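Local coordinates for dachshund (Homo sapiens, PDB 1L8R), which is a transcription factor that regulates organogenesis, acting with SIX and EYA partners, and carries here the DACHbox-N domain with its winged-helix-like DNA-binding motif, at residues C62-E65 with Q66-L70; E92-Y95 with N96-N100. One frame throughout, in Å; residues are numbered along the deposited sequence.

Contact 1: C62-E65 with Q66-L70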
# COMPACT_ATOMS: atom_id res chain seq x y z
N CYS A 62 4.14 8.42 -1.12
CA CYS A 62 4.24 8.47 -2.58
C CYS A 62 4.51 9.88 -3.06
O CYS A 62 3.92 10.84 -2.56
CB CYS A 62 2.94 8.03 -3.23
SG CYS A 62 2.69 6.26 -3.25
N ASN A 63 5.38 10.01 -4.05
CA ASN A 63 5.65 11.33 -4.60
C ASN A 63 4.59 11.63 -5.67
O ASN A 63 3.77 10.77 -6.02
CB ASN A 63 7.08 11.42 -5.18
CG ASN A 63 7.36 10.37 -6.23
OD1 ASN A 63 6.61 10.21 -7.18
ND2 ASN A 63 8.48 9.66 -6.08
N VAL A 64 4.58 12.85 -6.18
CA VAL A 64 3.58 13.23 -7.18
C VAL A 64 3.49 12.29 -8.38
O VAL A 64 2.40 11.97 -8.85
CB VAL A 64 3.82 14.67 -7.66
CG1 VAL A 64 2.92 14.97 -8.86
CG2 VAL A 64 3.51 15.64 -6.53
N GLU A 65 4.64 11.86 -8.89
CA GLU A 65 4.67 10.98 -10.05
C GLU A 65 4.04 9.62 -9.76
O GLU A 65 3.27 9.10 -10.57
CB GLU A 65 6.10 10.78 -10.54
CG GLU A 65 6.18 10.08 -11.88
CD GLU A 65 7.60 9.83 -12.33
OE1 GLU A 65 8.47 10.66 -12.01
OE2 GLU A 65 7.84 8.82 -13.02
N GLN A 66 4.36 9.06 -8.59
CA GLN A 66 3.83 7.75 -8.19
C GLN A 66 2.32 7.82 -7.99
O GLN A 66 1.59 6.90 -8.37
CB GLN A 66 4.52 7.28 -6.91
CG GLN A 66 6.01 6.94 -7.11
CD GLN A 66 6.75 6.78 -5.81
OE1 GLN A 66 6.35 7.33 -4.77
NE2 GLN A 66 7.86 6.04 -5.85
N VAL A 67 1.85 8.90 -7.38
CA VAL A 67 0.41 9.05 -7.16
C VAL A 67 -0.33 9.05 -8.50
O VAL A 67 -1.34 8.36 -8.67
CB VAL A 67 0.09 10.35 -6.40
CG1 VAL A 67 -1.42 10.62 -6.44
CG2 VAL A 67 0.56 10.23 -4.96
N ARG A 68 0.19 9.80 -9.47
CA ARG A 68 -0.44 9.88 -10.78
C ARG A 68 -0.46 8.52 -11.49
O ARG A 68 -1.45 8.16 -12.13
CB ARG A 68 0.27 10.92 -11.65
CG ARG A 68 0.16 12.33 -11.10
CD ARG A 68 0.83 13.33 -12.02
NE ARG A 68 0.22 13.32 -13.34
CZ ARG A 68 0.64 14.05 -14.37
NH1 ARG A 68 1.69 14.85 -14.23
NH2 ARG A 68 0.02 13.98 -15.54
N ILE A 69 0.63 7.76 -11.37
CA ILE A 69 0.68 6.45 -12.01
C ILE A 69 -0.35 5.52 -11.35
O ILE A 69 -1.09 4.81 -12.04
CB ILE A 69 2.09 5.82 -11.89
CG1 ILE A 69 3.06 6.57 -12.81
CG2 ILE A 69 2.05 4.33 -12.26
CD1 ILE A 69 4.51 6.29 -12.52
N LEU A 70 -0.42 5.53 -10.03
CA LEU A 70 -1.36 4.67 -9.32
C LEU A 70 -2.80 5.03 -9.69
O LEU A 70 -3.64 4.14 -9.81
CB LEU A 70 -1.15 4.78 -7.81
CG LEU A 70 0.23 4.26 -7.37
CD1 LEU A 70 0.50 4.63 -5.93
CD2 LEU A 70 0.27 2.75 -7.56
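A capping box opens helix 64-73: N63, at the N-cap, and Q66, three residues on, each turn a side-chain oxygen to the other's backbone N-H. N63 OD1 accepts from Q66 N at 2.9 Å, the N-H pointing at OD1 from somewhat outside the amide plane, and Q66 OE1 accepts from N63 N, also at 2.9 Å, with an N-H...O angle of 162°. N63 can reach because its CG sits between the backbone N and the carbonyl carbon (chi1 56°), which folds the short amide back over the first turn; asparagine is just long enough for this. Glutamine, longer by one carbon, spans the reverse path with its chain extended beyond CG. The two side chains cross at about a right angle, yet their amide planes stack only 20° apart, N63 ND2 lying 3.4 Å from Q66 CD. Both amide nitrogens are turned to the N-terminal segment, N63 ND2 donating to N5 OD1 and Q66 NE2 to N4 O, so each amide is held at its oxygen and its nitrogen.

Just before the cap, C62 turns its side chain toward the helix. Its CB rests 3.7 Å from V67 CG2, and its SG lies 3.8 Å from L70 CD1, while L70 also packs on A18 and F20 of strand 15-22. Regular helical bonds then take over, V67 N to N63 O at 3.0 Å being the first. C62 and V67 occupy the two positions of a hydrophobic staple, and that pair accompanies the capping box at this helix start in the winged-helix-like DACHbox-N fold.

Contact 2: E92-Y95 with N96-N100; sequences ETLY and NDCTN
Y95 and T99, one turn apart near the end of helix 88-99, meet through both the backbone and the side chains. T99 OG1 donates to Y95 O at 2.8 Å, approaching from above the carbonyl plane. With chi1 near 57° the T99 hydroxyl is folded over its own backbone, pointing back at the previous turn. Y95 O also receives weak bonds from C98 N and T99 N, so three donors converge on one carbonyl, and the hydroxyl probably makes up in part for the bent N-H bonds. C98 N is itself divided between Y95 O and L94 O, both bonds weak. The same threonine sets its methyl over the tyrosine ring: CG2 is 4.3 Å from the centroid, 19° off the normal, a CH-pi contact. R13 adds a cation-pi contact to this ring, and L38 and L41 also touch it. Without the ring, as with an alanine here, the T99 methyl and the R13 guanidinium would probably lose their aromatic partner, leaving a gap beside L41.

Earlier in the helix the bonds are straighter. N96 N gives to E92 O at 2.7 Å with an N-H...O angle of 164°, and D97 N gives to T93 O at 3.0 Å. A water donates to both E92 OE1, at 2.6 Å, and N96 OD1, at 2.7 Å, bridging two acceptors. E92 OE1 also pairs with R13, D97 OD1 with R54, and T93 OG1 with K89 O. L94 CD1 packs against C98 SG, and L94 continues onto V48 and L52 of helix 45-54. The carboxylates thus have arginine partners, which would probably favour their charged forms, and a hydroxyl reinforces the carbonyl at the helix end, where the backbone bonds are weak.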
# COMPACT_ATOMS: atom_id res chain seq x y z
N GLU A 92 1.56 -7.89 5.67
CA GLU A 92 1.12 -9.13 6.30
C GLU A 92 1.06 -8.94 7.82
O GLU A 92 0.15 -9.45 8.47
CB GLU A 92 2.06 -10.29 5.94
CG GLU A 92 2.11 -10.62 4.44
CD GLU A 92 0.74 -10.86 3.80
OE1 GLU A 92 -0.27 -10.98 4.53
OE2 GLU A 92 0.67 -10.93 2.56
N THR A 93 2.03 -8.22 8.37
CA THR A 93 2.04 -7.95 9.80
C THR A 93 0.76 -7.17 10.13
O THR A 93 0.09 -7.44 11.11
CB THR A 93 3.27 -7.10 10.21
OG1 THR A 93 4.47 -7.85 9.96
CG2 THR A 93 3.21 -6.74 11.69
N LEU A 94 0.45 -6.19 9.28
CA LEU A 94 -0.76 -5.39 9.47
C LEU A 94 -1.98 -6.30 9.33
O LEU A 94 -2.90 -6.25 10.15
CB LEU A 94 -0.83 -4.28 8.42
CG LEU A 94 -2.19 -3.59 8.30
CD1 LEU A 94 -2.46 -2.79 9.57
CD2 LEU A 94 -2.21 -2.69 7.08
N TYR A 95 -1.99 -7.12 8.29
CA TYR A 95 -3.10 -8.02 8.05
C TYR A 95 -3.31 -8.96 9.24
O TYR A 95 -4.44 -9.15 9.69
CB TYR A 95 -2.86 -8.82 6.76
CG TYR A 95 -4.01 -9.73 6.41
CD1 TYR A 95 -4.11 -11.01 6.96
CD2 TYR A 95 -5.04 -9.31 5.56
CE1 TYR A 95 -5.19 -11.84 6.68
CE2 TYR A 95 -6.12 -10.13 5.27
CZ TYR A 95 -6.19 -11.39 5.84
OH TYR A 95 -7.26 -12.21 5.56
N ASN A 96 -2.23 -9.53 9.75
CA ASN A 96 -2.34 -10.44 10.89
C ASN A 96 -2.92 -9.72 12.10
O ASN A 96 -3.74 -10.26 12.83
CB ASN A 96 -0.98 -11.04 11.22
CG ASN A 96 -0.40 -11.85 10.08
OD1 ASN A 96 -1.13 -12.33 9.21
ND2 ASN A 96 0.92 -12.02 10.08
N ASP A 97 -2.49 -8.47 12.30
CA ASP A 97 -2.96 -7.68 13.43
C ASP A 97 -4.43 -7.30 13.33
O ASP A 97 -5.09 -7.08 14.35
CB ASP A 97 -2.10 -6.41 13.55
CG ASP A 97 -2.42 -5.61 14.79
OD1 ASP A 97 -2.40 -6.19 15.90
OD2 ASP A 97 -2.69 -4.40 14.66
N CYS A 98 -4.96 -7.23 12.12
CA CYS A 98 -6.36 -6.88 11.90
C CYS A 98 -7.30 -8.07 11.94
O CYS A 98 -8.50 -7.92 12.18
CB CYS A 98 -6.54 -6.21 10.53
SG CYS A 98 -5.74 -4.61 10.35
N THR A 99 -6.76 -9.26 11.72
CA THR A 99 -7.59 -10.45 11.67
C THR A 99 -7.34 -11.55 12.69
O THR A 99 -8.27 -12.27 13.06
CB THR A 99 -7.47 -11.09 10.28
OG1 THR A 99 -6.10 -11.38 10.02
CG2 THR A 99 -8.00 -10.14 9.22
N ASN A 100 -6.10 -11.69 13.14
CA ASN A 100 -5.75 -12.74 14.08
C ASN A 100 -4.70 -12.27 15.08
O ASN A 100 -3.65 -12.90 15.24
CB ASN A 100 -5.25 -13.96 13.29
CG ASN A 100 -4.99 -15.15 14.17
OD1 ASN A 100 -5.77 -15.45 15.07
ND2 ASN A 100 -3.89 -15.86 13.91
O HOH W 1 -0.57 -12.63 6.57

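Overall arrangement
Contact 1 comes first along the chain and starts helix 64-73; contact 2 follows it and finishes helix 88-99, the last helix of the chain. Their centres lie about 26 Å apart, on opposite sides of the chain's centre, and their nearest atoms are about 15 Å apart. Along the chain strand 84-87 of the five-stranded antiparallel sheet falls between the two helices; it leads into helix 88-99 and pairs with strand 60-61 just before helix 64-73. Contact 1 faces strand 15-22, whereas contact 2 leans on helix 45-54. The start of one helix and the end of the other are thus each satisfied by short-range contacts, at two separate margins of one domain.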